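PDB 6HYY: phosphoserine phosphatase from Homo sapiens, which catalyses the hydrolysis of O-phospho-L-serine to serine and phosphate in the last step of serine biosynthesis, using magnesium. Local coordinates for residues R4-S9 against K169-G174; D11-D16 against R97-F102; P81-G86 against E113-K118; R88-R93 against V213-E218. One frame throughout, in Å; residues are numbered along the deposited sequence.

Contact 1. Residues R4-S9 against K169-G174; sequences RKLFYS and KIIMIG
Ile-171 and Ile-173, two residues apart on strand 170-174 and thus on one face of it, press their CD1 methyls against helix 2-8. This is the tight half of the contact. The CD1 of Ile-171 reaches the last turn of the helix, 3.9 Å from Leu-6 CG and 4.0 Å from Phe-7 CA. Phe-7 leaves its backbone away from the strand, but with CG anti to the backbone N (chi1 -165°) its ring swings back; Ile-173 CD1 then meets Phe-7 CE1 at 3.7 Å, at the ring edge and near its plane. Beta-branched isoleucine suits a strand, and its delta methyl is long enough to reach the helix. The other half is looser and nearer solvent. Here Lys-169 stretches out, its NZ giving a hydrogen bond to Ser-9 OG at 3.2 Å, and that hydroxyl in turn donates a hydrogen bond to Leu-6 O (2.7 Å). The lysine's end also runs at about a right angle to Leu-6, whose CD1 lies 3.6 Å from Lys-169 NZ. Strand 170-174 runs between strands 12-16 and 188-192 of a Rossmann-like sheet; helix 2-8 covers one face, and helix 153-165, meeting Ile-170 and Met-172, the other.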
loop_
_atom_site.group_PDB
_atom_site.type_symbol
_atom_site.label_atom_id
_atom_site.label_comp_id
_atom_site.label_asym_id
_atom_site.label_seq_id
_atom_site.Cartn_x
_atom_site.Cartn_y
_atom_site.Cartn_z
ATOM N N ARG A 4 -16.799 2.105 14.003
ATOM C CA ARG A 4 -16.535 3.539 13.969
ATOM C C ARG A 4 -15.908 4.022 15.265
ATOM O O ARG A 4 -15.046 4.905 15.245
ATOM C CB ARG A 4 -17.820 4.300 13.685
ATOM C CG ARG A 4 -18.316 4.069 12.296
ATOM C CD ARG A 4 -19.779 3.754 12.299
ATOM N NE ARG A 4 -20.311 3.848 10.947
ATOM C CZ ARG A 4 -21.030 2.897 10.365
ATOM N NH1 ARG A 4 -21.321 1.784 11.026
ATOM N NH2 ARG A 4 -21.470 3.069 9.123
ATOM N N LYS A 5 -16.331 3.462 16.400
ATOM C CA LYS A 5 -15.687 3.787 17.669
ATOM C C LYS A 5 -14.201 3.462 17.620
ATOM O O LYS A 5 -13.359 4.279 18.013
ATOM C CB LYS A 5 -16.367 3.029 18.807
ATOM C CG LYS A 5 -17.803 3.448 19.070
ATOM C CD LYS A 5 -18.405 2.682 20.247
ATOM C CE LYS A 5 -17.645 2.933 21.546
ATOM N NZ LYS A 5 -16.502 1.994 21.781
ATOM N N LEU A 6 -13.861 2.265 17.137
ATOM C CA LEU A 6 -12.457 1.909 16.953
ATOM C C LEU A 6 -11.762 2.888 16.016
ATOM O O LEU A 6 -10.693 3.424 16.333
ATOM C CB LEU A 6 -12.343 0.484 16.409
ATOM C CG LEU A 6 -10.979 0.170 15.778
ATOM C CD1 LEU A 6 -9.911 0.053 16.856
ATOM C CD2 LEU A 6 -11.039 -1.076 14.911
ATOM N N PHE A 7 -12.364 3.135 14.852
ATOM C CA PHE A 7 -11.733 3.982 13.846
ATOM C C PHE A 7 -11.457 5.378 14.394
ATOM O O PHE A 7 -10.390 5.952 14.142
ATOM C CB PHE A 7 -12.619 4.037 12.597
ATOM C CG PHE A 7 -11.925 4.580 11.376
ATOM C CD1 PHE A 7 -10.875 3.890 10.792
ATOM C CD2 PHE A 7 -12.337 5.772 10.801
ATOM C CE1 PHE A 7 -10.239 4.381 9.672
ATOM C CE2 PHE A 7 -11.704 6.275 9.675
ATOM C CZ PHE A 7 -10.652 5.573 9.108
ATOM N N TYR A 8 -12.378 5.911 15.199
ATOM C CA TYR A 8 -12.247 7.266 15.724
ATOM C C TYR A 8 -11.306 7.369 16.911
ATOM O O TYR A 8 -10.971 8.487 17.313
ATOM C CB TYR A 8 -13.626 7.822 16.091
ATOM C CG TYR A 8 -14.342 8.219 14.838
ATOM C CD1 TYR A 8 -14.756 9.522 14.614
ATOM C CD2 TYR A 8 -14.524 7.289 13.830
ATOM C CE1 TYR A 8 -15.376 9.855 13.430
ATOM C CE2 TYR A 8 -15.122 7.597 12.680
ATOM C CZ TYR A 8 -15.548 8.868 12.473
ATOM O OH TYR A 8 -16.135 9.095 11.271
ATOM N N SER A 9 -10.863 6.248 17.469
ATOM C CA SER A 9 -9.874 6.266 18.535
ATOM C C SER A 9 -8.439 6.285 18.016
ATOM O O SER A 9 -7.509 6.430 18.815
ATOM C CB SER A 9 -10.067 5.050 19.446
ATOM O OG SER A 9 -9.705 3.855 18.777
ATOM N N LYS A 169 -2.417 4.856 19.065
ATOM C CA LYS A 169 -3.285 3.842 18.484
ATOM C C LYS A 169 -3.136 3.927 16.967
ATOM O O LYS A 169 -3.696 4.831 16.344
ATOM C CB LYS A 169 -4.727 4.046 18.915
ATOM C CG LYS A 169 -5.668 2.971 18.375
ATOM C CD LYS A 169 -6.833 2.737 19.318
ATOM C CE LYS A 169 -7.398 1.334 19.166
ATOM N NZ LYS A 169 -8.603 1.148 20.038
ATOM N N ILE A 170 -2.388 2.986 16.396
ATOM C CA ILE A 170 -2.169 2.896 14.953
ATOM C C ILE A 170 -3.036 1.776 14.390
ATOM O O ILE A 170 -2.969 0.629 14.847
ATOM C CB ILE A 170 -0.692 2.636 14.624
ATOM C CG1 ILE A 170 0.206 3.689 15.231
ATOM C CG2 ILE A 170 -0.465 2.620 13.111
ATOM C CD1 ILE A 170 1.680 3.353 15.029
ATOM N N ILE A 171 -3.815 2.083 13.356
ATOM C CA ILE A 171 -4.643 1.092 12.677
ATOM C C ILE A 171 -4.035 0.826 11.310
ATOM O O ILE A 171 -3.669 1.769 10.597
ATOM C CB ILE A 171 -6.096 1.575 12.534
ATOM C CG1 ILE A 171 -6.707 1.821 13.927
ATOM C CG2 ILE A 171 -6.929 0.567 11.726
ATOM C CD1 ILE A 171 -8.176 2.172 13.902
ATOM N N MET A 172 -3.906 -0.451 10.959
ATOM C CA MET A 172 -3.503 -0.863 9.612
ATOM C C MET A 172 -4.745 -1.241 8.806
ATOM O O MET A 172 -5.614 -1.941 9.324
ATOM C CB MET A 172 -2.563 -2.066 9.678
ATOM C CG MET A 172 -2.171 -2.615 8.320
ATOM S SD MET A 172 -0.849 -1.631 7.585
ATOM C CE MET A 172 -1.107 -1.870 5.819
ATOM N N ILE A 173 -4.839 -0.750 7.565
ATOM C CA ILE A 173 -5.968 -1.042 6.674
ATOM C C ILE A 173 -5.430 -1.607 5.378
ATOM O O ILE A 173 -4.606 -0.968 4.721
ATOM C CB ILE A 173 -6.813 0.212 6.401
ATOM C CG1 ILE A 173 -7.361 0.769 7.723
ATOM C CG2 ILE A 173 -7.947 -0.130 5.392
ATOM C CD1 ILE A 173 -8.343 1.938 7.587
ATOM N N GLY A 174 -5.898 -2.800 5.009
ATOM C CA GLY A 174 -5.416 -3.397 3.770
ATOM C C GLY A 174 -6.201 -4.637 3.411
ATOM O O GLY A 174 -7.043 -5.119 4.177
#

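Contact 2. Residues D11-D16 against R97-F102; sequences DAVCFD and RNVQVF. With MG (magnesium ion), chain D; SER (serine), chain E.
Ala-12, Val-13 and Cys-14 pair with Gln-100, Val-101 and Phe-102 as neighbouring parallel strands of the sheet. Backbone bonds run to and fro between them: Gln-100 N to Asp-11 O, Val-13 N to Gln-100 O (2.9 Å), Phe-102 N to Val-13 O, and Phe-15 N to Phe-102 O, the last almost straight at 174°. Just before the strands begin, a water donates hydrogen bonds to the carbonyl oxygens of Asp-11 and Asn-98; Asn-98, a residue type that tolerates positive phi, closes helix 87-96 as C-prime of a Schellman motif.

Phe-102 can be followed outward. Its CB lies 4.0 Å from Cys-14 SG, CD1 passes near the same sulfur and Val-13 O, and CE1 ends 4.1 Å from Ala-12 CB, which sits at the ring edge. The small alanine and cysteine thus accommodate the broad ring, and the sulfur stands obliquely to it. On the opposite face, that of Val-13 and Val-101, CG2 of Val-13 meets Val-99 CG1 at 3.9 Å, and Phe-15 offers its edge to Val-101, CE2 to CG1 at 3.8 Å.

The first strand delivers Asp-16, first aspartate of a DxDxT sequence characteristic of haloacid dehalogenase-like enzymes. Its OD2 binds magnesium at 2.2 Å, with Asp-18 O, Asp-175 OD1 and three waters completing the site, while OD1 accepts a hydrogen bond from the bound serine's OG and meets Lys-154 in a salt bridge. Strand 170-174 flanks strand 12-16; Phe-15 and Val-101 pack on helix 87-96, and Cys-14 and Phe-102 on helix 153-165.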
loop_
_atom_site.group_PDB
_atom_site.type_symbol
_atom_site.label_atom_id
_atom_site.label_comp_id
_atom_site.label_asym_id
_atom_site.label_seq_id
_atom_site.Cartn_x
_atom_site.Cartn_y
_atom_site.Cartn_z
ATOM N N ASP A 11 -4.968 7.539 16.360
ATOM C CA ASP A 11 -4.267 8.768 16.001
ATOM C C ASP A 11 -3.372 8.607 14.780
ATOM O O ASP A 11 -2.856 9.611 14.284
ATOM C CB ASP A 11 -3.477 9.355 17.184
ATOM C CG ASP A 11 -2.443 8.425 17.745
ATOM O OD1 ASP A 11 -2.420 7.228 17.412
ATOM O OD2 ASP A 11 -1.623 8.920 18.567
ATOM N N ALA A 12 -3.230 7.393 14.244
ATOM C CA ALA A 12 -2.544 7.202 12.976
ATOM C C ALA A 12 -3.212 6.046 12.245
ATOM O O ALA A 12 -3.614 5.058 12.862
ATOM C CB ALA A 12 -1.038 6.947 13.151
ATOM N N VAL A 13 -3.360 6.184 10.926
ATOM C CA VAL A 13 -3.909 5.119 10.097
ATOM C C VAL A 13 -2.939 4.878 8.958
ATOM O O VAL A 13 -2.550 5.820 8.261
ATOM C CB VAL A 13 -5.299 5.483 9.552
ATOM C CG1 VAL A 13 -5.749 4.429 8.518
ATOM C CG2 VAL A 13 -6.313 5.616 10.666
ATOM N N CYS A 14 -2.525 3.631 8.787
ATOM C CA CYS A 14 -1.637 3.242 7.699
ATOM C C CYS A 14 -2.447 2.449 6.690
ATOM O O CYS A 14 -3.130 1.494 7.064
ATOM C CB CYS A 14 -0.467 2.385 8.173
ATOM S SG CYS A 14 0.550 3.192 9.425
ATOM N N PHE A 15 -2.386 2.861 5.431
ATOM C CA PHE A 15 -3.077 2.175 4.352
ATOM C C PHE A 15 -2.077 1.423 3.494
ATOM O O PHE A 15 -1.073 1.999 3.056
ATOM C CB PHE A 15 -3.804 3.158 3.445
ATOM C CG PHE A 15 -5.021 3.795 4.035
ATOM C CD1 PHE A 15 -6.273 3.199 3.926
ATOM C CD2 PHE A 15 -4.920 5.023 4.677
ATOM C CE1 PHE A 15 -7.398 3.797 4.454
ATOM C CE2 PHE A 15 -6.056 5.650 5.195
ATOM C CZ PHE A 15 -7.295 5.026 5.107
ATOM N N ASP A 16 -2.376 0.155 3.229
ATOM C CA ASP A 16 -1.814 -0.550 2.090
ATOM C C ASP A 16 -2.207 0.172 0.801
ATOM O O ASP A 16 -3.312 0.707 0.697
ATOM C CB ASP A 16 -2.363 -1.983 2.119
ATOM C CG ASP A 16 -2.050 -2.781 0.864
ATOM O OD1 ASP A 16 -0.875 -2.874 0.498
ATOM O OD2 ASP A 16 -2.996 -3.330 0.287
ATOM N N ARG A 97 -9.525 15.600 11.171
ATOM C CA ARG A 97 -9.457 15.311 12.597
ATOM C C ARG A 97 -8.026 15.129 13.077
ATOM O O ARG A 97 -7.824 14.642 14.190
ATOM C CB ARG A 97 -10.295 14.076 12.935
ATOM C CG ARG A 97 -11.795 14.367 12.947
ATOM C CD ARG A 97 -12.648 13.157 13.355
ATOM N NE ARG A 97 -12.518 12.837 14.773
ATOM C CZ ARG A 97 -11.798 11.821 15.230
ATOM N NH1 ARG A 97 -11.164 11.025 14.376
ATOM N NH2 ARG A 97 -11.715 11.596 16.535
ATOM N N ASN A 98 -7.047 15.521 12.267
ATOM C CA ASN A 98 -5.622 15.469 12.592
ATOM C C ASN A 98 -5.110 14.052 12.814
ATOM O O ASN A 98 -4.090 13.861 13.477
ATOM C CB ASN A 98 -5.285 16.333 13.824
ATOM C CG ASN A 98 -3.812 16.655 13.915
ATOM O OD1 ASN A 98 -3.162 16.998 12.923
ATOM N ND2 ASN A 98 -3.269 16.533 15.115
ATOM N N VAL A 99 -5.785 13.030 12.279
ATOM C CA VAL A 99 -5.201 11.692 12.272
ATOM C C VAL A 99 -4.066 11.665 11.258
ATOM O O VAL A 99 -4.215 12.169 10.136
ATOM C CB VAL A 99 -6.282 10.654 11.925
ATOM C CG1 VAL A 99 -5.661 9.253 11.808
ATOM C CG2 VAL A 99 -7.382 10.652 12.959
ATOM N N GLN A 100 -2.902 11.133 11.659
ATOM C CA GLN A 100 -1.755 11.037 10.758
ATOM C C GLN A 100 -1.951 9.857 9.813
ATOM O O GLN A 100 -2.186 8.734 10.265
ATOM C CB GLN A 100 -0.464 10.890 11.564
ATOM C CG GLN A 100 -0.253 12.102 12.505
ATOM C CD GLN A 100 -0.212 13.418 11.752
ATOM O OE1 GLN A 100 0.750 13.695 11.045
ATOM N NE2 GLN A 100 -1.275 14.229 11.878
ATOM N N VAL A 101 -1.914 10.109 8.504
ATOM C CA VAL A 101 -2.215 9.082 7.510
ATOM C C VAL A 101 -0.948 8.725 6.749
ATOM O O VAL A 101 -0.221 9.610 6.278
ATOM C CB VAL A 101 -3.327 9.559 6.567
ATOM C CG1 VAL A 101 -3.616 8.492 5.491
ATOM C CG2 VAL A 101 -4.598 9.882 7.370
ATOM N N PHE A 102 -0.695 7.420 6.597
ATOM C CA PHE A 102 0.517 6.922 5.965
ATOM C C PHE A 102 0.130 5.952 4.868
ATOM O O PHE A 102 -0.921 5.321 4.941
ATOM C CB PHE A 102 1.459 6.197 6.962
ATOM C CG PHE A 102 1.935 7.080 8.080
ATOM C CD1 PHE A 102 1.168 7.239 9.216
ATOM C CD2 PHE A 102 3.143 7.744 7.984
ATOM C CE1 PHE A 102 1.597 8.081 10.254
ATOM C CE2 PHE A 102 3.570 8.612 9.000
ATOM C CZ PHE A 102 2.800 8.755 10.140
HETATM MG MG MG D . -2.553 -4.968 -1.096
HETATM N N SER E . 2.499 -4.290 -3.360
HETATM C CA SER E . 2.274 -3.611 -2.090
HETATM C C SER E . 2.535 -4.567 -0.934
HETATM O O SER E . 1.679 -4.691 -0.064
HETATM C CB SER E . 0.857 -3.091 -1.990
HETATM O OG SER E . 0.738 -1.917 -1.220
HETATM O OXT SER E . 3.558 -5.253 -0.845
HETATM O O HOH W 1 -3.158 12.090 15.419
HETATM O O HOH W 2 -0.693 -5.429 -1.787
HETATM O O HOH W 3 -1.693 -6.330 0.446
HETATM O O HOH W 4 -3.021 -6.553 -2.614
#

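Contact 3. Residues P81-G86 against E113-K118; sequences PHLTPG and EHVASK
The flat imidazole of His-114 meets the puckered ring of Pro-81 only lightly: Pro-81 CD comes to 4.1 Å from His-114 CD2, obliquely to the imidazole. The proline ring has a closer neighbour in Val-115, whose CG2 lies 3.8 Å from Pro-81 CG. Val-115 is turned (chi1 171°) so that CG1 lies opposite its own amide nitrogen, and the two methyls divide their work, CG2 going to the proline and CG1 to Leu-83 CD2, again at 3.8 Å. The side chains of Leu-83 and Val-115 lie alongside each other, pointing opposite ways, and a beta-branched valine suits a place where a short side chain must serve two apolar partners.

Segment 81-86 belongs to the strand-like linker that leads from the helices inserted after strand 12-16 back to helix 87-96, a topology consistent with a haloacid dehalogenase fold carrying a cap. Backbone bonds tie it to the end of helix 17-21 and the residues just after it, His-82 with Arg-23 and Thr-84 with Val-21, and Val-21 packs on both Leu-83 and Val-115.

Lys-118, just beyond the end of helix 109-116, uses both parts of its character. Its CE lies 3.7 Å from Leu-83 CD1, so the aliphatic length covers the leucine. The chain bends at chi3 (72°), and NZ gives a hydrogen bond of 2.9 Å to a water that itself donates to Pro-81 O at 2.8 Å.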
loop_
_atom_site.group_PDB
_atom_site.type_symbol
_atom_site.label_atom_id
_atom_site.label_comp_id
_atom_site.label_asym_id
_atom_site.label_seq_id
_atom_site.Cartn_x
_atom_site.Cartn_y
_atom_site.Cartn_z
ATOM N N PRO A 81 -2.533 5.123 -11.744
ATOM C CA PRO A 81 -3.421 4.189 -11.053
ATOM C C PRO A 81 -4.698 4.878 -10.605
ATOM O O PRO A 81 -4.723 6.078 -10.320
ATOM C CB PRO A 81 -2.585 3.725 -9.856
ATOM C CG PRO A 81 -1.649 4.853 -9.608
ATOM C CD PRO A 81 -1.310 5.408 -10.974
ATOM N N HIS A 82 -5.775 4.102 -10.572
ATOM C CA HIS A 82 -7.078 4.622 -10.187
ATOM C C HIS A 82 -7.285 4.504 -8.687
ATOM O O HIS A 82 -7.176 3.409 -8.127
ATOM C CB HIS A 82 -8.185 3.868 -10.905
ATOM C CG HIS A 82 -8.253 4.183 -12.365
ATOM N ND1 HIS A 82 -9.445 4.336 -13.034
ATOM C CD2 HIS A 82 -7.276 4.406 -13.274
ATOM C CE1 HIS A 82 -9.200 4.621 -14.301
ATOM N NE2 HIS A 82 -7.893 4.670 -14.474
ATOM N N LEU A 83 -7.622 5.616 -8.050
ATOM C CA LEU A 83 -7.962 5.562 -6.637
ATOM C C LEU A 83 -9.282 4.824 -6.428
ATOM O O LEU A 83 -10.250 4.970 -7.193
ATOM C CB LEU A 83 -8.035 6.969 -6.042
ATOM C CG LEU A 83 -6.751 7.782 -6.077
ATOM C CD1 LEU A 83 -6.980 9.175 -5.537
ATOM C CD2 LEU A 83 -5.694 7.107 -5.233
ATOM N N THR A 84 -9.312 4.013 -5.392
ATOM C CA THR A 84 -10.516 3.286 -5.026
ATOM C C THR A 84 -11.605 4.270 -4.616
ATOM O O THR A 84 -11.323 5.256 -3.928
ATOM C CB THR A 84 -10.178 2.360 -3.856
ATOM O OG1 THR A 84 -9.115 1.483 -4.246
ATOM C CG2 THR A 84 -11.386 1.586 -3.348
ATOM N N PRO A 85 -12.849 4.061 -5.034
ATOM C CA PRO A 85 -13.939 4.944 -4.601
ATOM C C PRO A 85 -13.992 5.108 -3.088
ATOM O O PRO A 85 -13.850 4.145 -2.323
ATOM C CB PRO A 85 -15.189 4.243 -5.139
ATOM C CG PRO A 85 -14.682 3.522 -6.355
ATOM C CD PRO A 85 -13.282 3.077 -6.040
ATOM N N GLY A 86 -14.142 6.358 -2.655
ATOM C CA GLY A 86 -14.244 6.670 -1.256
ATOM C C GLY A 86 -12.945 7.022 -0.564
ATOM O O GLY A 86 -12.995 7.623 0.509
ATOM N N GLU A 113 4.252 8.044 -4.455
ATOM C CA GLU A 113 4.262 9.475 -4.174
ATOM C C GLU A 113 3.257 10.220 -5.042
ATOM O O GLU A 113 2.678 11.213 -4.593
ATOM C CB GLU A 113 5.667 10.049 -4.367
ATOM C CG GLU A 113 6.611 9.741 -3.202
ATOM C CD GLU A 113 7.882 10.569 -3.228
ATOM O OE1 GLU A 113 8.145 11.243 -4.243
ATOM O OE2 GLU A 113 8.622 10.546 -2.222
ATOM N N HIS A 114 3.047 9.760 -6.282
ATOM C CA HIS A 114 1.984 10.308 -7.120
ATOM C C HIS A 114 0.617 10.098 -6.470
ATOM O O HIS A 114 -0.197 11.024 -6.390
ATOM C CB HIS A 114 2.049 9.659 -8.506
ATOM C CG HIS A 114 0.844 9.912 -9.358
ATOM N ND1 HIS A 114 0.661 11.083 -10.065
ATOM C CD2 HIS A 114 -0.239 9.141 -9.617
ATOM C CE1 HIS A 114 -0.485 11.022 -10.721
ATOM N NE2 HIS A 114 -1.051 9.856 -10.462
ATOM N N VAL A 115 0.370 8.887 -5.960
ATOM C CA VAL A 115 -0.885 8.598 -5.270
ATOM C C VAL A 115 -1.022 9.473 -4.027
ATOM O O VAL A 115 -2.073 10.076 -3.787
ATOM C CB VAL A 115 -0.960 7.099 -4.926
ATOM C CG1 VAL A 115 -2.138 6.794 -4.022
ATOM C CG2 VAL A 115 -1.031 6.275 -6.189
ATOM N N ALA A 116 0.043 9.556 -3.215
ATOM C CA ALA A 116 0.006 10.389 -2.013
ATOM C C ALA A 116 -0.268 11.849 -2.349
ATOM O O ALA A 116 -1.053 12.520 -1.661
ATOM C CB ALA A 116 1.324 10.263 -1.257
ATOM N N SER A 117 0.371 12.346 -3.410
ATOM C CA SER A 117 0.085 13.623 -4.040
ATOM C C SER A 117 -1.064 13.521 -5.025
ATOM O O SER A 117 -0.994 13.996 -6.156
ATOM C CB SER A 117 1.335 14.141 -4.718
ATOM O OG SER A 117 1.076 15.423 -5.247
ATOM N N LYS A 118 -2.091 12.777 -4.640
ATOM C CA LYS A 118 -3.465 13.067 -4.975
ATOM C C LYS A 118 -4.303 13.156 -3.718
ATOM O O LYS A 118 -5.377 13.766 -3.752
ATOM C CB LYS A 118 -4.056 12.002 -5.931
ATOM C CG LYS A 118 -3.783 12.318 -7.408
ATOM C CD LYS A 118 -3.940 11.124 -8.355
ATOM C CE LYS A 118 -5.396 10.743 -8.542
ATOM N NZ LYS A 118 -5.582 9.668 -9.578
HETATM O O HOH W 5 -3.162 8.101 -9.271
#

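Contact 4. Residues R88-R93 against V213-E218; sequences RELVSR and VELLGE
Glu-89 is the first residue of segment 88-93 to touch the partner, reaching out to Leu-216 with its chain extended. Its methylene CG lies 3.9 Å from Leu-216 CD2, and farther out OE1 stands 3.7 Å from Leu-216 CD1, so the leucine is flanked by both the methylenes and the carboxylate end of the glutamate.

Leu-90, one residue on, carries the apolar centre. Leu-216 CD2 comes to 3.9 Å from Leu-90 CA, resting on the helix backbone itself. A trans chi1 of 179° carries CG of Leu-90 out past its carbonyl side, and the side chain reaches mainly to Leu-215: its CD1 is 3.9 Å from Leu-215 CB, and its CD2 is 4.0 Å from Leu-215 CD1, while CD1 also lies 4.3 Å from Leu-216 CD2. Two successive leucines of the partner segment therefore have different tasks, Leu-216 seated among Glu-89, Leu-90 and Arg-93 and Leu-215 facing farther inward, where it also touches Phe-7 of helix 2-8 and Ile-209. In the Rossmann-like fold of this family, the contact joins the helix that leads into strand 100-105 to the loop following strand 207-209, an outermost strand of the sheet.

Arg-93, one turn after Glu-89, completes the seat, its CG 3.9 Å from Leu-216 CD2. Bends at chi2 and chi3 fold the chain back until Glu-89 CG lies at the edge of the guanidinium, in its plane. The carboxylate of the poorly ordered Glu-218 is nearly coplanar with that group (16° apart), yet Arg-93 NE and Glu-218 OE2 remain 5.3 Å apart; the salt bridge of Arg-93 goes to Glu-96 in its own helix.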
loop_
_atom_site.group_PDB
_atom_site.type_symbol
_atom_site.label_atom_id
_atom_site.label_comp_id
_atom_site.label_asym_id
_atom_site.label_seq_id
_atom_site.Cartn_x
_atom_site.Cartn_y
_atom_site.Cartn_z
ATOM N N ARG A 88 -10.510 9.198 -1.293
ATOM C CA ARG A 88 -10.240 10.635 -1.165
ATOM C C ARG A 88 -11.029 11.241 -0.010
ATOM O O ARG A 88 -10.486 12.002 0.810
ATOM C CB ARG A 88 -10.600 11.374 -2.455
ATOM C CG ARG A 88 -9.698 11.135 -3.638
ATOM C CD ARG A 88 -10.271 11.923 -4.851
ATOM N NE ARG A 88 -9.625 11.565 -6.110
ATOM C CZ ARG A 88 -9.929 10.487 -6.848
ATOM N NH1 ARG A 88 -10.900 9.635 -6.494
ATOM N NH2 ARG A 88 -9.255 10.259 -7.966
ATOM N N GLU A 89 -12.326 10.927 0.069
ATOM C CA GLU A 89 -13.168 11.464 1.130
ATOM C C GLU A 89 -12.711 10.962 2.495
ATOM O O GLU A 89 -12.671 11.730 3.461
ATOM C CB GLU A 89 -14.635 11.100 0.878
ATOM C CG GLU A 89 -15.570 11.818 1.830
ATOM C CD GLU A 89 -17.033 11.529 1.563
ATOM O OE1 GLU A 89 -17.338 10.815 0.584
ATOM O OE2 GLU A 89 -17.871 12.020 2.341
ATOM N N LEU A 90 -12.363 9.675 2.588
ATOM C CA LEU A 90 -11.926 9.099 3.861
ATOM C C LEU A 90 -10.636 9.746 4.350
ATOM O O LEU A 90 -10.540 10.132 5.524
ATOM C CB LEU A 90 -11.752 7.587 3.728
ATOM C CG LEU A 90 -11.272 6.880 5.003
ATOM C CD1 LEU A 90 -12.267 7.075 6.138
ATOM C CD2 LEU A 90 -11.082 5.405 4.728
ATOM N N VAL A 91 -9.626 9.858 3.479
ATOM C CA VAL A 91 -8.383 10.509 3.915
ATOM C C VAL A 91 -8.658 11.952 4.303
ATOM O O VAL A 91 -8.108 12.459 5.289
ATOM C CB VAL A 91 -7.287 10.415 2.839
ATOM C CG1 VAL A 91 -6.082 11.268 3.242
ATOM C CG2 VAL A 91 -6.833 8.969 2.639
ATOM N N SER A 92 -9.526 12.634 3.555
ATOM C CA SER A 92 -9.878 14.011 3.887
ATOM C C SER A 92 -10.472 14.107 5.286
ATOM O O SER A 92 -10.086 14.986 6.070
ATOM C CB SER A 92 -10.860 14.552 2.848
ATOM O OG SER A 92 -10.215 14.729 1.606
ATOM N N ARG A 93 -11.420 13.219 5.621
ATOM C CA ARG A 93 -12.019 13.259 6.954
ATOM C C ARG A 93 -11.002 12.930 8.037
ATOM O O ARG A 93 -11.026 13.542 9.114
ATOM C CB ARG A 93 -13.203 12.297 7.059
ATOM C CG ARG A 93 -14.364 12.656 6.121
ATOM C CD ARG A 93 -15.085 13.955 6.507
ATOM N NE ARG A 93 -14.444 15.178 5.993
ATOM C CZ ARG A 93 -14.295 15.517 4.707
ATOM N NH1 ARG A 93 -14.724 14.745 3.723
ATOM N NH2 ARG A 93 -13.682 16.652 4.405
ATOM N N VAL A 213 -17.048 3.849 2.426
ATOM C CA VAL A 213 -18.182 4.566 3.016
ATOM C C VAL A 213 -18.474 4.073 4.430
ATOM O O VAL A 213 -18.939 4.844 5.277
ATOM C CB VAL A 213 -19.451 4.442 2.141
ATOM C CG1 VAL A 213 -19.281 5.155 0.809
ATOM C CG2 VAL A 213 -19.864 2.990 1.965
ATOM N N GLU A 214 -18.231 2.788 4.709
ATOM C CA GLU A 214 -18.602 2.248 6.014
ATOM C C GLU A 214 -17.881 2.959 7.147
ATOM O O GLU A 214 -18.435 3.100 8.243
ATOM C CB GLU A 214 -18.327 0.748 6.066
ATOM C CG GLU A 214 -19.068 -0.033 5.004
ATOM C CD GLU A 214 -18.657 -1.484 4.980
ATOM O OE1 GLU A 214 -18.634 -2.099 6.065
ATOM O OE2 GLU A 214 -18.343 -2.004 3.887
ATOM N N LEU A 215 -16.650 3.409 6.911
ATOM C CA LEU A 215 -15.980 4.250 7.895
ATOM C C LEU A 215 -16.469 5.688 7.836
ATOM O O LEU A 215 -16.343 6.414 8.829
ATOM C CB LEU A 215 -14.468 4.190 7.680
ATOM C CG LEU A 215 -13.943 2.759 7.690
ATOM C CD1 LEU A 215 -12.477 2.707 7.301
ATOM C CD2 LEU A 215 -14.162 2.147 9.068
ATOM N N LEU A 216 -17.015 6.102 6.688
ATOM C CA LEU A 216 -17.730 7.359 6.501
ATOM C C LEU A 216 -19.178 7.279 6.964
ATOM O O LEU A 216 -20.001 8.089 6.531
ATOM C CB LEU A 216 -17.692 7.784 5.029
ATOM C CG LEU A 216 -16.339 7.960 4.330
ATOM C CD1 LEU A 216 -16.507 7.953 2.815
ATOM C CD2 LEU A 216 -15.676 9.239 4.789
ATOM N N GLY A 217 -19.509 6.291 7.791
ATOM C CA GLY A 217 -20.810 6.244 8.426
ATOM C C GLY A 217 -20.716 6.859 9.803
ATOM O O GLY A 217 -20.662 6.149 10.811
ATOM N N GLU A 218 -20.675 8.185 9.864
ATOM C CA GLU A 218 -20.471 8.869 11.133
ATOM C C GLU A 218 -21.494 9.976 11.327
ATOM O O GLU A 218 -22.314 9.934 12.250
ATOM C CB GLU A 218 -19.060 9.455 11.202
ATOM C CG GLU A 218 -18.575 10.133 9.907
ATOM C CD GLU A 218 -17.520 11.202 10.165
ATOM O OE1 GLU A 218 -17.207 11.450 11.351
ATOM O OE2 GLU A 218 -16.989 11.773 9.187
#

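Contacts 1 and 2 share the core of the sheet: strands 170-174 and 12-16 are neighbours in it, the centres of the two contacts lie about 9 Å apart, and strand 12-16 follows helix 2-8. Contact 4 is about 12 Å from both centres, reaching contact 2 where Phe-15 packs on Leu-90. Contact 3 stands apart from contacts 1 and 2, at 20 and 15 Å between centres, but meets contact 4 through Arg-88 against Leu-83 and Lys-118. Along the chain, 4-9 and 11-16 come first, then 81-86, 88-93, 97-102 and 113-118, and finally 169-174 and 213-218. Contacts 1 and 2 thus gather distant sequence around strand 12-16, whose C-terminal end lies at the magnesium and serine site.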